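Local coordinates for diaminopimelate decarboxylase (Phaeodactylum tricornutum, PDB 7JPJ), which probably decarboxylates diaminopimelate to lysine as a dimeric, pyridoxal 5'-phosphate-dependent enzyme of lysine biosynthesis, at residues Leu195-Gly207 with Cys224-Gly238. Residues are numbered along the deposited sequence; the frame is centred on the assembly and turned at random.
Sequences LEVERIHTHIGSG and CKVFPTVKTMNLGGG. With SO4 (sulfate ion), chain D.
The imidazole of H201 and the amide of N234 run alongside each other from adjacent strands, stacked with their planes 28° apart. CG of H201 stands anti to its own backbone N (chi1 -169°), which keeps the ring beside the neighbouring strand, where ND1 donates to N234 O at 3.2 Å. That oxygen lies in the ring plane, although the ring nitrogen sits well above the carbonyl plane; T202 N donates to N234 O as well. With an alanine here the ND1 donor is gone, and N234 O would probably be left with T202 N as its only donor among these residues, the amide losing the ring stacked on it. OD1 of N234 turns back to accept G236 N at 2.9 Å, an Asx turn, while ND2 bonds to E279, which H201 NE2 also meets weakly. These parallel strands, 196-201 and 232-234, are neighbours in the TIM-type barrel of the pyridoxal-binding domain, linked by helix 210-222 in a beta-alpha-beta unit. I200, on the opposite sheet face from H201, packs CG1 on C224 SG; the bent chain of M233 (chi2 88°) brings CE back against I200 CG2. Toward the strand start, V197 CG2 sits over one face of the F227 ring, 4.2 Å from its centroid, and V226 CG1 covers the other. T229 OG1 grips V197 O at 2.6 Å, fastening the type I turn 227-230 to the strand. At the far end, H203 ND1 accepts G237 N at 3.0 Å, exactly in the ring plane; its side chain lies about 6 Å from that of K60, the predicted cofactor lysine. G238, about 8 Å from bound D-lysine, donates N to sulfate O2 at 3.0 Å; this ion, probably from the crystallisation liquor and also held by G281, T282 and Y395, probably marks the cofactor phosphate site, as in related enzymes.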
ATOM      1  N   LEU A 195      37.153   2.340 -15.651  1.00 27.61           N
ATOM      2  CA  LEU A 195      36.258   1.253 -15.295  1.00 26.12           C
ATOM      3  C   LEU A 195      36.358   0.111 -16.304  1.00 25.60           C
ATOM      4  O   LEU A 195      36.933   0.241 -17.387  1.00 26.22           O
ATOM      5  CB  LEU A 195      34.815   1.750 -15.221  1.00 24.81           C
ATOM      6  CG  LEU A 195      34.506   2.824 -14.184  1.00 25.27           C
ATOM      7  CD1 LEU A 195      33.041   3.204 -14.255  1.00 24.02           C
ATOM      8  CD2 LEU A 195      34.869   2.334 -12.795  1.00 25.80           C
ATOM      9  N   GLU A 196      35.776  -1.025 -15.931  1.00 27.09           N
ATOM     10  CA  GLU A 196      35.660  -2.182 -16.810  1.00 26.46           C
ATOM     11  C   GLU A 196      34.214  -2.659 -16.774  1.00 25.85           C
ATOM     12  O   GLU A 196      33.739  -3.128 -15.734  1.00 25.79           O
ATOM     13  CB  GLU A 196      36.613  -3.300 -16.392  1.00 26.55           C
ATOM     14  CG  GLU A 196      36.503  -4.549 -17.258  1.00 25.93           C
ATOM     15  CD  GLU A 196      37.773  -5.378 -17.259  1.00 26.12           C
ATOM     16  OE1 GLU A 196      37.692  -6.585 -16.946  1.00 25.97           O
ATOM     17  OE2 GLU A 196      38.851  -4.823 -17.570  1.00 27.10           O
ATOM     18  N   VAL A 197      33.518  -2.538 -17.900  1.00 25.16           N
ATOM     19  CA  VAL A 197      32.124  -2.957 -17.995  1.00 23.85           C
ATOM     20  C   VAL A 197      32.096  -4.457 -18.271  1.00 23.57           C
ATOM     21  O   VAL A 197      32.493  -4.908 -19.349  1.00 24.07           O
ATOM     22  CB  VAL A 197      31.379  -2.177 -19.082  1.00 23.67           C
ATOM     23  CG1 VAL A 197      29.893  -2.480 -19.024  1.00 22.51           C
ATOM     24  CG2 VAL A 197      31.631  -0.693 -18.923  1.00 24.30           C
ATOM     25  N   GLU A 198      31.621  -5.234 -17.298  1.00 25.05           N
ATOM     26  CA  GLU A 198      31.593  -6.684 -17.414  1.00 24.07           C
ATOM     27  C   GLU A 198      30.203  -7.246 -17.665  1.00 23.35           C
ATOM     28  O   GLU A 198      30.092  -8.421 -18.033  1.00 22.72           O
ATOM     29  CB  GLU A 198      32.168  -7.336 -16.146  1.00 24.15           C
ATOM     30  CG  GLU A 198      31.251  -7.251 -14.931  1.00 24.20           C
ATOM     31  CD  GLU A 198      31.741  -8.086 -13.756  1.00 24.29           C
ATOM     32  OE1 GLU A 198      32.770  -8.780 -13.899  1.00 24.33           O
ATOM     33  OE2 GLU A 198      31.096  -8.047 -12.686  1.00 24.41           O
ATOM     34  N   ARG A 199      29.149  -6.451 -17.491  1.00 22.79           N
ATOM     35  CA  ARG A 199      27.794  -6.981 -17.512  1.00 22.15           C
ATOM     36  C   ARG A 199      26.815  -5.890 -17.921  1.00 22.68           C
ATOM     37  O   ARG A 199      26.909  -4.753 -17.454  1.00 23.26           O
ATOM     38  CB  ARG A 199      27.423  -7.556 -16.139  1.00 21.46           C
ATOM     39  CG  ARG A 199      25.957  -7.883 -15.944  1.00 20.67           C
ATOM     40  CD  ARG A 199      25.701  -8.414 -14.537  1.00 20.02           C
ATOM     41  NE  ARG A 199      26.026  -7.428 -13.508  1.00 20.93           N
ATOM     42  CZ  ARG A 199      27.143  -7.435 -12.785  1.00 21.54           C
ATOM     43  NH1 ARG A 199      28.053  -8.381 -12.977  1.00 21.35           N
ATOM     44  NH2 ARG A 199      27.352  -6.495 -11.873  1.00 22.51           N
ATOM     45  N   ILE A 200      25.882  -6.249 -18.801  1.00 21.88           N
ATOM     46  CA  ILE A 200      24.797  -5.377 -19.228  1.00 22.60           C
ATOM     47  C   ILE A 200      23.502  -5.904 -18.626  1.00 22.07           C
ATOM     48  O   ILE A 200      23.305  -7.121 -18.529  1.00 21.16           O
ATOM     49  CB  ILE A 200      24.703  -5.298 -20.767  1.00 23.33           C
ATOM     50  CG1 ILE A 200      25.997  -4.729 -21.353  1.00 23.73           C
ATOM     51  CG2 ILE A 200      23.522  -4.443 -21.202  1.00 24.41           C
ATOM     52  CD1 ILE A 200      26.235  -3.269 -21.011  1.00 24.45           C
ATOM     53  N   HIS A 201      22.630  -4.990 -18.207  1.00 23.72           N
ATOM     54  CA  HIS A 201      21.372  -5.330 -17.556  1.00 23.41           C
ATOM     55  C   HIS A 201      20.220  -4.681 -18.310  1.00 24.92           C
ATOM     56  O   HIS A 201      20.256  -3.480 -18.594  1.00 25.96           O
ATOM     57  CB  HIS A 201      21.371  -4.873 -16.093  1.00 22.87           C
ATOM     58  CG  HIS A 201      20.225  -5.406 -15.289  1.00 22.05           C
ATOM     59  ND1 HIS A 201      19.342  -6.344 -15.779  1.00 21.82           N
ATOM     60  CD2 HIS A 201      19.819  -5.133 -14.027  1.00 21.40           C
ATOM     61  CE1 HIS A 201      18.441  -6.624 -14.854  1.00 20.89           C
ATOM     62  NE2 HIS A 201      18.710  -5.904 -13.780  1.00 20.57           N
ATOM     63  N   THR A 202      19.206  -5.476 -18.630  1.00 23.99           N
ATOM     64  CA  THR A 202      18.006  -4.989 -19.288  1.00 25.61           C
ATOM     65  C   THR A 202      16.793  -5.576 -18.579  1.00 25.47           C
ATOM     66  O   THR A 202      16.894  -6.565 -17.848  1.00 23.74           O
ATOM     67  CB  THR A 202      17.992  -5.363 -20.778  1.00 26.31           C
ATOM     68  OG1 THR A 202      16.989  -4.603 -21.459  1.00 27.95           O
ATOM     69  CG2 THR A 202      17.676  -6.834 -20.943  1.00 25.39           C
ATOM     70  N   HIS A 203      15.636  -4.952 -18.792  1.00 28.63           N
ATOM     71  CA  HIS A 203      14.404  -5.408 -18.159  1.00 27.84           C
ATOM     72  C   HIS A 203      13.193  -4.843 -18.891  1.00 28.78           C
ATOM     73  O   HIS A 203      12.550  -3.907 -18.406  1.00 28.61           O
ATOM     74  CB  HIS A 203      14.376  -5.000 -16.683  1.00 26.20           C
ATOM     75  CG  HIS A 203      13.202  -5.539 -15.922  1.00 25.12           C
ATOM     76  ND1 HIS A 203      13.066  -6.874 -15.608  1.00 23.95           N
ATOM     77  CD2 HIS A 203      12.112  -4.920 -15.409  1.00 24.50           C
ATOM     78  CE1 HIS A 203      11.942  -7.055 -14.937  1.00 22.83           C
ATOM     79  NE2 HIS A 203      11.345  -5.885 -14.804  1.00 23.26           N
ATOM     80  N   ILE A 204      12.881  -5.396 -20.062  1.00 28.78           N
ATOM     81  CA  ILE A 204      11.766  -4.906 -20.865  1.00 29.46           C
ATOM     82  C   ILE A 204      10.938  -6.072 -21.392  1.00 29.47           C
ATOM     83  O   ILE A 204      10.123  -5.901 -22.304  1.00 30.06           O
ATOM     84  CB  ILE A 204      12.258  -4.028 -22.032  1.00 30.30           C
ATOM     85  CG1 ILE A 204      13.155  -4.843 -22.966  1.00 30.23           C
ATOM     86  CG2 ILE A 204      12.973  -2.789 -21.516  1.00 30.37           C
ATOM     87  CD1 ILE A 204      13.290  -4.252 -24.352  1.00 30.96           C
ATOM     88  N   GLY A 205      11.140  -7.260 -20.828  1.00 28.77           N
ATOM     89  CA  GLY A 205      10.400  -8.430 -21.280  1.00 28.88           C
ATOM     90  C   GLY A 205       9.027  -8.526 -20.626  1.00 28.78           C
ATOM     91  O   GLY A 205       8.839  -8.164 -19.465  1.00 27.78           O
ATOM     92  N   SER A 206       8.063  -9.030 -21.394  1.00 30.35           N
ATOM     93  CA  SER A 206       6.695  -9.183 -20.915  1.00 30.01           C
ATOM     94  C   SER A 206       5.970 -10.179 -21.809  1.00 30.70           C
ATOM     95  O   SER A 206       6.401 -10.465 -22.929  1.00 31.43           O
ATOM     96  CB  SER A 206       5.950  -7.843 -20.891  1.00 30.05           C
ATOM     97  OG  SER A 206       5.657  -7.402 -22.207  1.00 31.12           O
ATOM     98  N   GLY A 207       4.858 -10.699 -21.297  1.00 30.17           N
ATOM     99  CA  GLY A 207       4.064 -11.638 -22.060  1.00 30.79           C
ATOM    100  C   GLY A 207       4.702 -13.018 -22.157  1.00 30.48           C
ATOM    101  O   GLY A 207       5.712 -13.329 -21.522  1.00 29.64           O
ATOM    102  N   CYS A 224      25.947  -5.066 -25.770  1.00 26.68           N
ATOM    103  CA  CYS A 224      27.118  -5.804 -25.311  1.00 25.68           C
ATOM    104  C   CYS A 224      28.293  -5.692 -26.274  1.00 25.81           C
ATOM    105  O   CYS A 224      29.431  -5.955 -25.871  1.00 25.30           O
ATOM    106  CB  CYS A 224      26.769  -7.275 -25.091  1.00 24.80           C
ATOM    107  SG  CYS A 224      25.536  -7.564 -23.803  1.00 24.41           S
ATOM    108  N   LYS A 225      28.052  -5.317 -27.527  1.00 23.28           N
ATOM    109  CA  LYS A 225      29.148  -5.099 -28.461  1.00 24.68           C
ATOM    110  C   LYS A 225      29.738  -3.698 -28.355  1.00 24.99           C
ATOM    111  O   LYS A 225      30.783  -3.436 -28.959  1.00 26.15           O
ATOM    112  CB  LYS A 225      28.689  -5.369 -29.901  1.00 26.07           C
ATOM    113  CG  LYS A 225      28.025  -4.193 -30.589  1.00 26.75           C
ATOM    114  CD  LYS A 225      27.557  -4.561 -31.991  1.00 28.38           C
ATOM    115  CE  LYS A 225      28.725  -4.944 -32.888  1.00 29.91           C
ATOM    116  NZ  LYS A 225      28.267  -5.337 -34.252  1.00 31.74           N
ATOM    117  N   VAL A 226      29.099  -2.800 -27.603  1.00 25.44           N
ATOM    118  CA  VAL A 226      29.688  -1.489 -27.354  1.00 25.77           C
ATOM    119  C   VAL A 226      30.856  -1.610 -26.384  1.00 25.15           C
ATOM    120  O   VAL A 226      31.900  -0.970 -26.561  1.00 25.32           O
ATOM    121  CB  VAL A 226      28.614  -0.513 -26.837  1.00 26.27           C
ATOM    122  CG1 VAL A 226      29.252   0.757 -26.289  1.00 26.42           C
ATOM    123  CG2 VAL A 226      27.621  -0.189 -27.945  1.00 27.13           C
ATOM    124  N   PHE A 227      30.708  -2.439 -25.354  1.00 24.84           N
ATOM    125  CA  PHE A 227      31.776  -2.686 -24.390  1.00 24.36           C
ATOM    126  C   PHE A 227      32.295  -4.108 -24.558  1.00 23.72           C
ATOM    127  O   PHE A 227      31.650  -5.064 -24.098  1.00 23.10           O
ATOM    128  CB  PHE A 227      31.270  -2.457 -22.964  1.00 24.21           C
ATOM    129  CG  PHE A 227      30.562  -1.149 -22.787  1.00 24.81           C
ATOM    130  CD1 PHE A 227      31.282   0.030 -22.658  1.00 25.24           C
ATOM    131  CD2 PHE A 227      29.178  -1.090 -22.770  1.00 24.98           C
ATOM    132  CE1 PHE A 227      30.638   1.243 -22.504  1.00 25.70           C
ATOM    133  CE2 PHE A 227      28.526   0.122 -22.616  1.00 25.71           C
ATOM    134  CZ  PHE A 227      29.259   1.291 -22.483  1.00 25.88           C
ATOM    135  N   PRO A 228      33.444  -4.306 -25.211  1.00 23.66           N
ATOM    136  CA  PRO A 228      33.914  -5.675 -25.487  1.00 24.10           C
ATOM    137  C   PRO A 228      34.261  -6.471 -24.241  1.00 23.54           C
ATOM    138  O   PRO A 228      34.387  -7.698 -24.331  1.00 23.73           O
ATOM    139  CB  PRO A 228      35.152  -5.455 -26.367  1.00 25.75           C
ATOM    140  CG  PRO A 228      35.029  -4.042 -26.880  1.00 26.15           C
ATOM    141  CD  PRO A 228      34.330  -3.287 -25.798  1.00 24.89           C
ATOM    142  N   THR A 229      34.411  -5.820 -23.088  1.00 24.69           N
ATOM    143  CA  THR A 229      34.739  -6.516 -21.850  1.00 24.38           C
ATOM    144  C   THR A 229      33.536  -7.194 -21.204  1.00 23.61           C
ATOM    145  O   THR A 229      33.716  -7.911 -20.213  1.00 23.18           O
ATOM    146  CB  THR A 229      35.366  -5.540 -20.853  1.00 24.91           C
ATOM    147  OG1 THR A 229      34.573  -4.346 -20.790  1.00 25.32           O
ATOM    148  CG2 THR A 229      36.785  -5.184 -21.276  1.00 25.83           C
ATOM    149  N   VAL A 230      32.326  -6.991 -21.731  1.00 23.69           N
ATOM    150  CA  VAL A 230      31.133  -7.584 -21.135  1.00 22.99           C
ATOM    151  C   VAL A 230      31.145  -9.092 -21.350  1.00 22.30           C
ATOM    152  O   VAL A 230      31.396  -9.579 -22.461  1.00 22.72           O
ATOM    153  CB  VAL A 230      29.863  -6.950 -21.722  1.00 23.10           C
ATOM    154  CG1 VAL A 230      28.622  -7.698 -21.249  1.00 22.38           C
ATOM    155  CG2 VAL A 230      29.775  -5.482 -21.345  1.00 23.71           C
ATOM    156  N   LYS A 231      30.872  -9.839 -20.282  1.00 22.11           N
ATOM    157  CA  LYS A 231      30.789 -11.288 -20.349  1.00 21.65           C
ATOM    158  C   LYS A 231      29.449 -11.841 -19.889  1.00 20.80           C
ATOM    159  O   LYS A 231      29.233 -13.053 -19.999  1.00 20.70           O
ATOM    160  CB  LYS A 231      31.909 -11.926 -19.511  1.00 22.18           C
ATOM    161  CG  LYS A 231      33.305 -11.564 -19.992  1.00 23.44           C
ATOM    162  CD  LYS A 231      34.366 -11.960 -18.982  1.00 24.25           C
ATOM    163  CE  LYS A 231      35.764 -11.745 -19.537  1.00 25.74           C
ATOM    164  NZ  LYS A 231      36.592 -12.978 -19.425  1.00 26.95           N
ATOM    165  N   THR A 232      28.544 -10.995 -19.389  1.00 21.36           N
ATOM    166  CA  THR A 232      27.265 -11.436 -18.853  1.00 20.73           C
ATOM    167  C   THR A 232      26.159 -10.513 -19.344  1.00 21.48           C
ATOM    168  O   THR A 232      26.336  -9.294 -19.401  1.00 22.32           O
ATOM    169  CB  THR A 232      27.281 -11.456 -17.317  1.00 20.28           C
ATOM    170  OG1 THR A 232      28.262 -12.393 -16.861  1.00 20.10           O
ATOM    171  CG2 THR A 232      25.930 -11.863 -16.769  1.00 19.44           C
ATOM    172  N   MET A 233      25.020 -11.106 -19.698  1.00 21.11           N
ATOM    173  CA  MET A 233      23.827 -10.374 -20.105  1.00 21.93           C
ATOM    174  C   MET A 233      22.687 -10.729 -19.158  1.00 21.24           C
ATOM    175  O   MET A 233      22.281 -11.894 -19.079  1.00 20.53           O
ATOM    176  CB  MET A 233      23.455 -10.704 -21.553  1.00 22.66           C
ATOM    177  CG  MET A 233      22.097 -10.180 -22.000  1.00 23.81           C
ATOM    178  SD  MET A 233      22.154  -8.502 -22.659  1.00 25.44           S
ATOM    179  CE  MET A 233      21.584  -7.555 -21.251  1.00 25.30           C
ATOM    180  N   ASN A 234      22.179  -9.726 -18.438  1.00 21.03           N
ATOM    181  CA  ASN A 234      21.069  -9.890 -17.501  1.00 20.50           C
ATOM    182  C   ASN A 234      19.792  -9.389 -18.172  1.00 21.81           C
ATOM    183  O   ASN A 234      19.624  -8.182 -18.379  1.00 23.00           O
ATOM    184  CB  ASN A 234      21.353  -9.132 -16.204  1.00 20.16           C
ATOM    185  CG  ASN A 234      20.326  -9.409 -15.110  1.00 19.31           C
ATOM    186  OD1 ASN A 234      19.180  -9.770 -15.378  1.00 19.32           O
ATOM    187  ND2 ASN A 234      20.740  -9.221 -13.863  1.00 18.82           N
ATOM    188  N   LEU A 235      18.888 -10.316 -18.496  1.00 20.18           N
ATOM    189  CA  LEU A 235      17.649 -10.003 -19.200  1.00 21.80           C
ATOM    190  C   LEU A 235      16.494  -9.649 -18.272  1.00 22.01           C
ATOM    191  O   LEU A 235      15.393  -9.375 -18.761  1.00 23.77           O
ATOM    192  CB  LEU A 235      17.237 -11.178 -20.091  1.00 22.08           C
ATOM    193  CG  LEU A 235      18.149 -11.463 -21.283  1.00 22.37           C
ATOM    194  CD1 LEU A 235      17.614 -12.633 -22.102  1.00 22.92           C
ATOM    195  CD2 LEU A 235      18.305 -10.220 -22.146  1.00 23.66           C
ATOM    196  N   GLY A 236      16.709  -9.660 -16.957  1.00 21.74           N
ATOM    197  CA  GLY A 236      15.685  -9.234 -16.024  1.00 21.51           C
ATOM    198  C   GLY A 236      14.602 -10.277 -15.804  1.00 21.09           C
ATOM    199  O   GLY A 236      14.768 -11.472 -16.068  1.00 20.55           O
ATOM    200  N   GLY A 237      13.464  -9.800 -15.305  1.00 22.32           N
ATOM    201  CA  GLY A 237      12.321 -10.659 -15.069  1.00 21.91           C
ATOM    202  C   GLY A 237      11.124 -10.314 -15.932  1.00 24.35           C
ATOM    203  O   GLY A 237      11.277  -9.941 -17.099  1.00 26.47           O
ATOM    204  N   GLY A 238       9.922 -10.441 -15.369  1.00 23.30           N
ATOM    205  CA  GLY A 238       8.699 -10.114 -16.069  1.00 25.05           C
ATOM    206  C   GLY A 238       7.908 -11.297 -16.588  1.00 25.93           C
ATOM    207  O   GLY A 238       6.854 -11.088 -17.201  1.00 26.74           O
TER
HETATM  208  S   SO4 D 502       8.727  -9.724 -11.717  1.00 20.77           S
HETATM  209  O1  SO4 D 502       7.318  -9.937 -12.036  1.00 20.77           O
HETATM  210  O2  SO4 D 502       9.533 -10.751 -12.376  1.00 20.77           O
HETATM  211  O3  SO4 D 502       8.926  -9.805 -10.274  1.00 20.77           O
HETATM  212  O4  SO4 D 502       9.131  -8.399 -12.180  1.00 20.77           O